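Local coordinates for protein cellulase (PDB 5E09) that probably hydrolyses internal beta-1,4-glucosidic bonds of cellulose through a family 5 glycosidase barrel that carries two further modules, one a family 46 carbohydrate-binding module, at residues Leu290-Phe293 / Glu294-His298; Ala165-Glu168 / Glu169-Ala173; Ala500-Asn503 / Glu504-Asp507; Gln11-Val14 / Ala15-Pro19. All blocks are in the same frame, centred on the assembly; numbering follows the deposited sequence.

Contact 1. Residues Leu290-Phe293 / Glu294-His298; sequences LKFF and EFLIH
Phe292 and Leu296, one helical turn apart, both set CG anti to the backbone N (chi1 172° and 176°), which lays the two side chains alongside each other, pointing the same way. The touch is made by one methyl, Leu296 CD2, which stands 3.9 Å from Phe292 CE2 and approaches the ring obliquely. Phe293 receives Phe292 CD2 over the rim of one ring face.

The backbone beneath is regular. Leu296 N donates to Phe292 O at 2.9 Å with an N-H...O angle of 172°, and Ile297 N reaches Phe293 O at 3.0 Å. Ile297 also brings CG1 to 3.4 Å from Phe293 O.

On another side of the helix the chain of Glu294 bends at chi2, and a water bridges back over one turn, donating to Glu294 OE1 at 2.8 Å and to Lys291 O at 2.9 Å. That carbonyl also accepts from Phe295 N. Glu294 OE2 is held separately, by a salt bridge to Arg339 and by Ser340 N, so both oxygens of this buried carboxylate are engaged.

Phe292 and Leu296 pack on helix 243-261, while Phe293 and Leu296 meet Phe272. The pair thus belongs to the packed side of helix 286-302, which connects strands 267-272 and 306-311 in a beta-alpha-beta unit of the TIM barrel.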
loop_
_atom_site.group_PDB
_atom_site.type_symbol
_atom_site.label_atom_id
_atom_site.label_comp_id
_atom_site.label_asym_id
_atom_site.label_seq_id
_atom_site.Cartn_x
_atom_site.Cartn_y
_atom_site.Cartn_z
ATOM N N LEU A 290 3.621 -9.962 2.686
ATOM C CA LEU A 290 2.743 -11.012 2.165
ATOM C C LEU A 290 1.656 -11.404 3.168
ATOM O O LEU A 290 0.475 -11.489 2.816
ATOM C CB LEU A 290 3.558 -12.246 1.781
ATOM C CG LEU A 290 4.613 -12.066 0.689
ATOM C CD1 LEU A 290 5.424 -13.341 0.513
ATOM C CD2 LEU A 290 3.967 -11.654 -0.622
ATOM N N LYS A 291 2.050 -11.633 4.418
ATOM C CA LYS A 291 1.071 -11.995 5.441
ATOM C C LYS A 291 0.012 -10.898 5.637
ATOM O O LYS A 291 -1.189 -11.191 5.799
ATOM C CB LYS A 291 1.779 -12.314 6.760
ATOM C CG LYS A 291 2.490 -13.673 6.746
ATOM C CD LYS A 291 3.051 -14.052 8.119
ATOM C CE LYS A 291 4.295 -13.251 8.449
ATOM N NZ LYS A 291 4.956 -13.736 9.695
ATOM N N PHE A 292 0.451 -9.639 5.594
ATOM C CA PHE A 292 -0.478 -8.522 5.710
ATOM C C PHE A 292 -1.527 -8.580 4.606
ATOM O O PHE A 292 -2.731 -8.571 4.881
ATOM C CB PHE A 292 0.251 -7.175 5.658
ATOM C CG PHE A 292 -0.681 -5.992 5.576
ATOM C CD1 PHE A 292 -1.221 -5.436 6.728
ATOM C CD2 PHE A 292 -1.030 -5.447 4.351
ATOM C CE1 PHE A 292 -2.091 -4.352 6.659
ATOM C CE2 PHE A 292 -1.900 -4.371 4.275
ATOM C CZ PHE A 292 -2.432 -3.824 5.433
ATOM N N PHE A 293 -1.078 -8.635 3.356
ATOM C CA PHE A 293 -2.035 -8.607 2.250
ATOM C C PHE A 293 -2.943 -9.842 2.215
ATOM O O PHE A 293 -4.129 -9.733 1.881
ATOM C CB PHE A 293 -1.300 -8.428 0.920
ATOM C CG PHE A 293 -0.864 -7.009 0.673
ATOM C CD1 PHE A 293 -1.749 -6.084 0.138
ATOM C CD2 PHE A 293 0.416 -6.591 1.005
ATOM C CE1 PHE A 293 -1.365 -4.763 -0.080
ATOM C CE2 PHE A 293 0.814 -5.269 0.788
ATOM C CZ PHE A 293 -0.083 -4.355 0.245
ATOM N N GLU A 294 -2.405 -11.003 2.586
ATOM C CA GLU A 294 -3.214 -12.226 2.650
ATOM C C GLU A 294 -4.353 -12.075 3.668
ATOM O O GLU A 294 -5.531 -12.345 3.372
ATOM C CB GLU A 294 -2.331 -13.431 3.005
ATOM C CG GLU A 294 -2.987 -14.800 2.806
ATOM C CD GLU A 294 -3.808 -15.246 4.001
ATOM O OE1 GLU A 294 -3.485 -14.836 5.141
ATOM O OE2 GLU A 294 -4.781 -16.006 3.795
ATOM N N PHE A 295 -3.989 -11.638 4.870
ATOM C CA PHE A 295 -4.967 -11.399 5.926
ATOM C C PHE A 295 -6.039 -10.382 5.495
ATOM O O PHE A 295 -7.256 -10.649 5.555
ATOM C CB PHE A 295 -4.235 -10.921 7.177
ATOM C CG PHE A 295 -5.081 -10.893 8.409
ATOM C CD1 PHE A 295 -5.237 -12.030 9.184
ATOM C CD2 PHE A 295 -5.700 -9.723 8.810
ATOM C CE1 PHE A 295 -6.013 -12.001 10.335
ATOM C CE2 PHE A 295 -6.471 -9.686 9.956
ATOM C CZ PHE A 295 -6.629 -10.824 10.721
ATOM N N LEU A 296 -5.571 -9.222 5.041
ATOM C CA LEU A 296 -6.452 -8.145 4.598
ATOM C C LEU A 296 -7.468 -8.604 3.555
ATOM O O LEU A 296 -8.678 -8.383 3.710
ATOM C CB LEU A 296 -5.632 -6.984 4.027
ATOM C CG LEU A 296 -6.446 -5.830 3.431
ATOM C CD1 LEU A 296 -7.371 -5.222 4.480
ATOM C CD2 LEU A 296 -5.541 -4.763 2.825
ATOM N N ILE A 297 -6.986 -9.236 2.487
ATOM C CA ILE A 297 -7.898 -9.608 1.413
ATOM C C ILE A 297 -8.853 -10.724 1.864
ATOM O O ILE A 297 -10.020 -10.743 1.453
ATOM C CB ILE A 297 -7.133 -10.009 0.143
ATOM C CG1 ILE A 297 -6.418 -8.777 -0.415
ATOM C CG2 ILE A 297 -8.085 -10.566 -0.911
ATOM C CD1 ILE A 297 -5.489 -9.059 -1.570
ATOM N N HIS A 298 -8.387 -11.619 2.736
ATOM C CA HIS A 298 -9.306 -12.589 3.330
ATOM C C HIS A 298 -10.483 -11.883 4.000
ATOM O O HIS A 298 -11.653 -12.214 3.743
ATOM C CB HIS A 298 -8.602 -13.478 4.353
ATOM C CG HIS A 298 -9.543 -14.294 5.188
ATOM N ND1 HIS A 298 -10.554 -15.054 4.640
ATOM C CD2 HIS A 298 -9.620 -14.473 6.529
ATOM C CE1 HIS A 298 -11.216 -15.665 5.608
ATOM N NE2 HIS A 298 -10.669 -15.329 6.763
HETATM O O HOH W 1 -1.641 -13.793 6.906
#

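Contact 2. Residues Ala165-Glu168 / Glu169-Ala173; sequences AFLE and ELNTA
Thr172 and Glu168 meet through one carbonyl oxygen with two donors. Thr172 OG1 gives its hydrogen to Glu168 O at 2.7 Å, and Thr172 N donates to the same atom at 2.9 Å; the two arrive from opposite faces of the carbonyl plane. The hydroxyl gets there because OG1 lies beside its own backbone N (chi1 -61°), which folds it back along the helix. Glu168 CG passes 3.9 Å from that hydroxyl oxygen.

The other backbone bonds are ordinary i to i+4 links, such as Asn171 N to Leu167 O at 2.9 Å with an N-H...O angle of 167°. They belong to helix 161-181, one of the helices outside the eight-stranded parallel barrel of the family 5 domain. Asn171 marks its inward side, touching strand 190-193 and bonding through OD1 to Ser146, whereas Leu170 packs against helix 117-134.

Nonpolar and mixed contacts fill the remaining turns. Leu167 CD1 lies 3.5 Å from Asn171 ND2, the two side chains running obliquely across each other. Glu169 extends back alongside Phe166: its OE1 reaches the ring edge near the ring plane, 4.1 Å from CD1, with carboxylate and ring 81° apart. The same oxygen is hydrogen-bonded to Tyr117, and Glu169 OE2 comes within 3.9 Å of Ala165 CB. Replacing Glu169 by alanine would probably leave the Tyr117 hydroxyl without this acceptor and open a gap beside the Phe166 ring edge. Phe152 also packs edge-to-face with Phe166.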
loop_
_atom_site.group_PDB
_atom_site.type_symbol
_atom_site.label_atom_id
_atom_site.label_comp_id
_atom_site.label_asym_id
_atom_site.label_seq_id
_atom_site.Cartn_x
_atom_site.Cartn_y
_atom_site.Cartn_z
ATOM N N ALA A 165 -20.470 19.435 6.627
ATOM C CA ALA A 165 -21.416 20.166 5.790
ATOM C C ALA A 165 -20.862 20.375 4.376
ATOM O O ALA A 165 -21.575 20.179 3.385
ATOM C CB ALA A 165 -21.766 21.492 6.422
ATOM N N PHE A 166 -19.590 20.756 4.287
ATOM C CA PHE A 166 -18.936 20.979 2.996
ATOM C C PHE A 166 -18.925 19.722 2.132
ATOM O O PHE A 166 -19.216 19.777 0.933
ATOM C CB PHE A 166 -17.497 21.467 3.186
ATOM C CG PHE A 166 -17.387 22.837 3.792
ATOM C CD1 PHE A 166 -18.425 23.752 3.673
ATOM C CD2 PHE A 166 -16.239 23.215 4.478
ATOM C CE1 PHE A 166 -18.322 25.013 4.232
ATOM C CE2 PHE A 166 -16.130 24.473 5.041
ATOM C CZ PHE A 166 -17.172 25.375 4.917
ATOM N N LEU A 167 -18.575 18.589 2.739
ATOM C CA LEU A 167 -18.519 17.342 1.993
ATOM C C LEU A 167 -19.913 16.967 1.521
ATOM O O LEU A 167 -20.083 16.527 0.383
ATOM C CB LEU A 167 -17.916 16.214 2.831
ATOM C CG LEU A 167 -17.848 14.860 2.117
ATOM C CD1 LEU A 167 -17.215 14.991 0.732
ATOM C CD2 LEU A 167 -17.092 13.849 2.949
ATOM N N GLU A 168 -20.915 17.157 2.376
ATOM C CA GLU A 168 -22.274 16.824 1.962
ATOM C C GLU A 168 -22.739 17.714 0.808
ATOM O O GLU A 168 -23.445 17.256 -0.092
ATOM C CB GLU A 168 -23.251 16.925 3.135
ATOM C CG GLU A 168 -24.672 16.535 2.746
ATOM C CD GLU A 168 -25.452 15.901 3.887
ATOM O OE1 GLU A 168 -24.944 15.897 5.030
ATOM O OE2 GLU A 168 -26.575 15.400 3.637
ATOM N N GLU A 169 -22.328 18.980 0.822
ATOM C CA GLU A 169 -22.694 19.893 -0.257
ATOM C C GLU A 169 -21.997 19.526 -1.562
ATOM O O GLU A 169 -22.596 19.617 -2.633
ATOM C CB GLU A 169 -22.372 21.341 0.125
ATOM C CG GLU A 169 -23.257 21.888 1.237
ATOM C CD GLU A 169 -22.635 23.072 1.964
ATOM O OE1 GLU A 169 -21.818 23.793 1.351
ATOM O OE2 GLU A 169 -22.963 23.275 3.154
ATOM N N LEU A 170 -20.731 19.124 -1.478
ATOM C CA LEU A 170 -20.012 18.672 -2.666
ATOM C C LEU A 170 -20.663 17.420 -3.250
ATOM O O LEU A 170 -20.908 17.340 -4.456
ATOM C CB LEU A 170 -18.546 18.393 -2.335
ATOM C CG LEU A 170 -17.663 19.618 -2.094
ATOM C CD1 LEU A 170 -16.268 19.158 -1.749
ATOM C CD2 LEU A 170 -17.645 20.526 -3.317
ATOM N N ASN A 171 -20.940 16.451 -2.382
ATOM C CA ASN A 171 -21.529 15.188 -2.803
ATOM C C ASN A 171 -22.911 15.401 -3.420
ATOM O O ASN A 171 -23.228 14.826 -4.464
ATOM C CB ASN A 171 -21.605 14.214 -1.619
ATOM C CG ASN A 171 -20.257 13.570 -1.304
ATOM O OD1 ASN A 171 -19.389 13.479 -2.170
ATOM N ND2 ASN A 171 -20.083 13.117 -0.064
ATOM N N THR A 172 -23.712 16.255 -2.786
ATOM C CA THR A 172 -25.068 16.560 -3.245
ATOM C C THR A 172 -25.057 17.302 -4.580
ATOM O O THR A 172 -25.804 16.954 -5.508
ATOM C CB THR A 172 -25.830 17.395 -2.195
ATOM O OG1 THR A 172 -25.921 16.641 -0.982
ATOM C CG2 THR A 172 -27.228 17.719 -2.672
ATOM N N ALA A 173 -24.200 18.314 -4.680
ATOM C CA ALA A 173 -24.058 19.063 -5.929
ATOM C C ALA A 173 -23.637 18.145 -7.084
ATOM O O ALA A 173 -24.210 18.187 -8.177
ATOM C CB ALA A 173 -23.052 20.202 -5.755
#

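Contact 3. Residues Ala500-Asn503 / Glu504-Asp507; sequences AFFN and EVRD
Glu504 N donates to Phe501 O at 3.2 Å, the shorter of two bonds that span three residues each as the helix of residues 499-502 gives way to a loop. Its partner runs from Val505 N to Phe502 O at 3.3 Å. Both N-H groups point fairly straight at their acceptors, yet each donor stands above the carbonyl plane, by 53° at Phe501 and 66° at Phe502.

Val505 then turns its two methyls to different rings. CG1 sits over one face of Phe501, 4.2 Å from the centroid and 21° off the normal, a CH-pi contact. CG2, between the backbone N and the carbonyl carbon, meets the edge of Phe502 near its plane, 4.1 Å from CD1. Phe501 CD2 in turn lies over the rim of a Phe502 face. An alanine in place of Val505 would probably leave that face of Phe501 and the Phe502 edge without their methyl partners.

Phe501 packs on strand 458-465 and Phe502 on strand 521-529 of the carbohydrate-binding module. The turn out of the helix is held by two long, off-plane backbone bonds and by apolar contact of Val505 with both rings, which implies that the bonds alone probably do not define it.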
loop_
_atom_site.group_PDB
_atom_site.type_symbol
_atom_site.label_atom_id
_atom_site.label_comp_id
_atom_site.label_asym_id
_atom_site.label_seq_id
_atom_site.Cartn_x
_atom_site.Cartn_y
_atom_site.Cartn_z
ATOM N N ALA A 500 17.500 14.201 7.640
ATOM C CA ALA A 500 16.275 14.323 8.426
ATOM C C ALA A 500 16.462 13.811 9.858
ATOM O O ALA A 500 15.926 14.389 10.803
ATOM C CB ALA A 500 15.129 13.588 7.741
ATOM N N PHE A 501 17.222 12.734 10.028
ATOM C CA PHE A 501 17.500 12.241 11.375
ATOM C C PHE A 501 18.342 13.249 12.150
ATOM O O PHE A 501 18.028 13.587 13.292
ATOM C CB PHE A 501 18.216 10.890 11.335
ATOM C CG PHE A 501 18.681 10.404 12.690
ATOM C CD1 PHE A 501 17.808 9.745 13.545
ATOM C CD2 PHE A 501 19.991 10.596 13.102
ATOM C CE1 PHE A 501 18.229 9.293 14.783
ATOM C CE2 PHE A 501 20.421 10.143 14.342
ATOM C CZ PHE A 501 19.537 9.493 15.186
ATOM N N PHE A 502 19.407 13.736 11.526
ATOM C CA PHE A 502 20.333 14.620 12.226
ATOM C C PHE A 502 19.748 16.003 12.526
ATOM O O PHE A 502 20.113 16.620 13.525
ATOM C CB PHE A 502 21.632 14.762 11.434
ATOM C CG PHE A 502 22.492 13.539 11.474
ATOM C CD1 PHE A 502 22.963 13.049 12.681
ATOM C CD2 PHE A 502 22.835 12.878 10.308
ATOM C CE1 PHE A 502 23.758 11.917 12.723
ATOM C CE2 PHE A 502 23.632 11.756 10.343
ATOM C CZ PHE A 502 24.095 11.274 11.550
ATOM N N ASN A 503 18.832 16.476 11.683
ATOM C CA ASN A 503 18.176 17.764 11.913
ATOM C C ASN A 503 17.363 17.789 13.206
ATOM O O ASN A 503 16.948 18.854 13.656
ATOM C CB ASN A 503 17.253 18.134 10.744
ATOM C CG ASN A 503 18.013 18.465 9.470
ATOM O OD1 ASN A 503 19.198 18.808 9.500
ATOM N ND2 ASN A 503 17.330 18.356 8.337
ATOM N N GLU A 504 17.120 16.623 13.798
ATOM C CA GLU A 504 16.299 16.567 15.002
ATOM C C GLU A 504 17.003 15.869 16.158
ATOM O O GLU A 504 16.364 15.248 17.001
ATOM C CB GLU A 504 14.955 15.886 14.700
ATOM C CG GLU A 504 14.133 16.641 13.655
ATOM C CD GLU A 504 12.751 16.051 13.420
ATOM O OE1 GLU A 504 12.056 15.731 14.410
ATOM O OE2 GLU A 504 12.359 15.912 12.239
ATOM N N VAL A 505 18.325 15.979 16.201
ATOM C CA VAL A 505 19.073 15.503 17.356
ATOM C C VAL A 505 20.012 16.585 17.887
ATOM O O VAL A 505 20.634 17.323 17.120
ATOM C CB VAL A 505 19.890 14.214 17.044
ATOM C CG1 VAL A 505 18.964 13.063 16.681
ATOM C CG2 VAL A 505 20.876 14.448 15.932
ATOM N N ARG A 506 20.089 16.676 19.209
ATOM C CA ARG A 506 20.986 17.599 19.886
ATOM C C ARG A 506 22.442 17.201 19.618
ATOM O O ARG A 506 22.710 16.106 19.116
ATOM C CB ARG A 506 20.719 17.589 21.394
ATOM C CG ARG A 506 21.507 16.481 22.060
ATOM C CD ARG A 506 21.155 16.138 23.502
ATOM N NE ARG A 506 19.733 16.056 23.794
ATOM C CZ ARG A 506 19.240 15.342 24.801
ATOM N NH1 ARG A 506 20.052 14.621 25.565
ATOM N NH2 ARG A 506 17.934 15.313 25.018
ATOM N N ASP A 507 23.376 18.084 19.962
ATOM C CA ASP A 507 24.798 17.745 19.951
ATOM C C ASP A 507 25.125 16.876 21.157
ATOM O O ASP A 507 25.145 17.358 22.288
ATOM C CB ASP A 507 25.669 19.004 19.967
ATOM C CG ASP A 507 25.410 19.911 18.781
ATOM O OD1 ASP A 507 25.427 19.414 17.632
ATOM O OD2 ASP A 507 25.193 21.123 19.001
#

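Contact 4. Residues Gln11-Val14 / Ala15-Pro19; sequences QSYV and ADMQP
Met17, present as selenomethionine, carries its selenium atom beside the ring of Tyr13, in a Met-aromatic contact of oblique geometry. Its SE lies 5.4 Å from the ring centroid and 57° off the normal, with CE1 the near ring atom at 4.4 Å. The bend at chi3 (79°) turns the terminal methyl aside beyond SE, while CG lies 3.7 Å from Tyr13 O.

The backbone shows a helix coming to its end. Ala15 N still bonds Gln11 O at 2.9 Å. Asp16 N is shared between Ser12 O, at 2.9 Å, and Tyr13 O, a weak bond. Met17 N then takes Val14 O at 3.0 Å, standing 64° out of that carbonyl's plane, and a type I turn from Ala15 to Gln18 leads on to a cis peptide before Pro19.

Tyr13 OH bonds His140 O, and the carboxylate of Asp16 is held by Lys56 and Tyr97. Met17 packs on strands 97-100, 142-145 and 306-311, which places its side chain against the end of the barrel, ahead of the first strand, 20-23. The chemistry implies a join of two kinds: apolar packing of the long Met17 side chain beside Tyr13, and polar ends of Tyr13 and Asp16 bonded to residues at or just before the starts of barrel strands.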
loop_
_atom_site.group_PDB
_atom_site.type_symbol
_atom_site.label_atom_id
_atom_site.label_comp_id
_atom_site.label_asym_id
_atom_site.label_seq_id
_atom_site.Cartn_x
_atom_site.Cartn_y
_atom_site.Cartn_z
ATOM N N GLN A 11 -25.386 -3.993 -5.763
ATOM C CA GLN A 11 -24.509 -4.878 -5.007
ATOM C C GLN A 11 -23.823 -5.891 -5.925
ATOM O O GLN A 11 -22.662 -6.261 -5.706
ATOM C CB GLN A 11 -25.290 -5.614 -3.917
ATOM C CG GLN A 11 -25.697 -4.765 -2.726
ATOM C CD GLN A 11 -26.411 -5.575 -1.651
ATOM O OE1 GLN A 11 -27.389 -6.274 -1.927
ATOM N NE2 GLN A 11 -25.920 -5.485 -0.416
ATOM N N SER A 12 -24.547 -6.339 -6.948
ATOM C CA SER A 12 -24.008 -7.288 -7.918
ATOM C C SER A 12 -23.051 -6.585 -8.869
ATOM O O SER A 12 -22.024 -7.136 -9.263
ATOM C CB SER A 12 -25.138 -7.960 -8.702
ATOM O OG SER A 12 -25.925 -8.766 -7.847
ATOM N N TYR A 13 -23.424 -5.370 -9.248
ATOM C CA TYR A 13 -22.562 -4.466 -9.988
ATOM C C TYR A 13 -21.208 -4.348 -9.287
ATOM O O TYR A 13 -20.167 -4.595 -9.897
ATOM C CB TYR A 13 -23.243 -3.101 -10.115
ATOM C CG TYR A 13 -22.485 -2.041 -10.891
ATOM C CD1 TYR A 13 -21.535 -1.241 -10.262
ATOM C CD2 TYR A 13 -22.747 -1.807 -12.235
ATOM C CE1 TYR A 13 -20.854 -0.260 -10.950
ATOM C CE2 TYR A 13 -22.066 -0.825 -12.937
ATOM C CZ TYR A 13 -21.116 -0.052 -12.285
ATOM O OH TYR A 13 -20.424 0.942 -12.952
ATOM N N VAL A 14 -21.228 -4.006 -7.999
ATOM C CA VAL A 14 -19.989 -3.806 -7.250
ATOM C C VAL A 14 -19.222 -5.115 -7.039
ATOM O O VAL A 14 -17.992 -5.134 -7.122
ATOM C CB VAL A 14 -20.259 -3.129 -5.883
ATOM C CG1 VAL A 14 -19.043 -3.239 -4.959
ATOM C CG2 VAL A 14 -20.640 -1.670 -6.090
ATOM N N ALA A 15 -19.942 -6.205 -6.778
ATOM C CA ALA A 15 -19.295 -7.506 -6.629
ATOM C C ALA A 15 -18.583 -7.908 -7.922
ATOM O O ALA A 15 -17.530 -8.542 -7.885
ATOM C CB ALA A 15 -20.305 -8.569 -6.225
ATOM N N ASP A 16 -19.107 -7.480 -9.047
ATOM C CA ASP A 16 -18.546 -7.779 -10.335
ATOM C C ASP A 16 -17.268 -7.012 -10.645
ATOM O O ASP A 16 -16.648 -7.239 -11.647
ATOM C CB ASP A 16 -19.586 -7.581 -11.410
ATOM C CG ASP A 16 -19.282 -8.345 -12.649
ATOM O OD1 ASP A 16 -18.760 -9.455 -12.544
ATOM O OD2 ASP A 16 -19.573 -7.852 -13.742
HETATM N N MSE A 17 -16.902 -6.069 -9.807
HETATM C CA MSE A 17 -15.696 -5.322 -10.006
HETATM C C MSE A 17 -14.492 -5.952 -9.362
HETATM O O MSE A 17 -13.426 -5.503 -9.683
HETATM C CB MSE A 17 -15.846 -3.935 -9.412
HETATM C CG MSE A 17 -16.850 -3.014 -10.054
HETATM SE SE MSE A 17 -17.125 -1.430 -8.920
HETATM C CE MSE A 17 -15.532 -0.447 -9.426
ATOM N N GLN A 18 -14.640 -6.941 -8.490
ATOM C CA GLN A 18 -13.555 -7.582 -7.766
ATOM C C GLN A 18 -12.660 -8.387 -8.712
ATOM O O GLN A 18 -13.150 -9.243 -9.442
ATOM C CB GLN A 18 -14.146 -8.483 -6.677
ATOM C CG GLN A 18 -13.175 -8.955 -5.613
ATOM C CD GLN A 18 -12.799 -7.864 -4.628
ATOM O OE1 GLN A 18 -12.346 -6.780 -5.014
ATOM N NE2 GLN A 18 -12.995 -8.143 -3.344
ATOM N N PRO A 19 -11.343 -8.112 -8.717
ATOM C CA PRO A 19 -10.619 -7.040 -8.027
ATOM C C PRO A 19 -10.308 -5.860 -8.946
ATOM O O PRO A 19 -10.479 -5.964 -10.161
ATOM C CB PRO A 19 -9.330 -7.728 -7.598
ATOM C CG PRO A 19 -9.047 -8.657 -8.753
ATOM C CD PRO A 19 -10.410 -9.112 -9.270
#

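How the contacts relate
From the N terminus the contacts come strictly in series: contact 4, contact 2, contact 1, contact 3. None nests within or crosses another, and each closes no more than a helical turn or a tight bend. Contact 4 leads helix 9-15 into the first barrel strand; contacts 2 and 1 lie within helices 161-181 and 286-302 around the same barrel, their centres about 34 Å apart. Contact 4 approaches contact 1 to about 6 Å between nearest atoms without touching. Contact 3 belongs to the C-terminal carbohydrate-binding module, with its centre about 49 Å from that of contact 4, on opposite sides of the chain's centre.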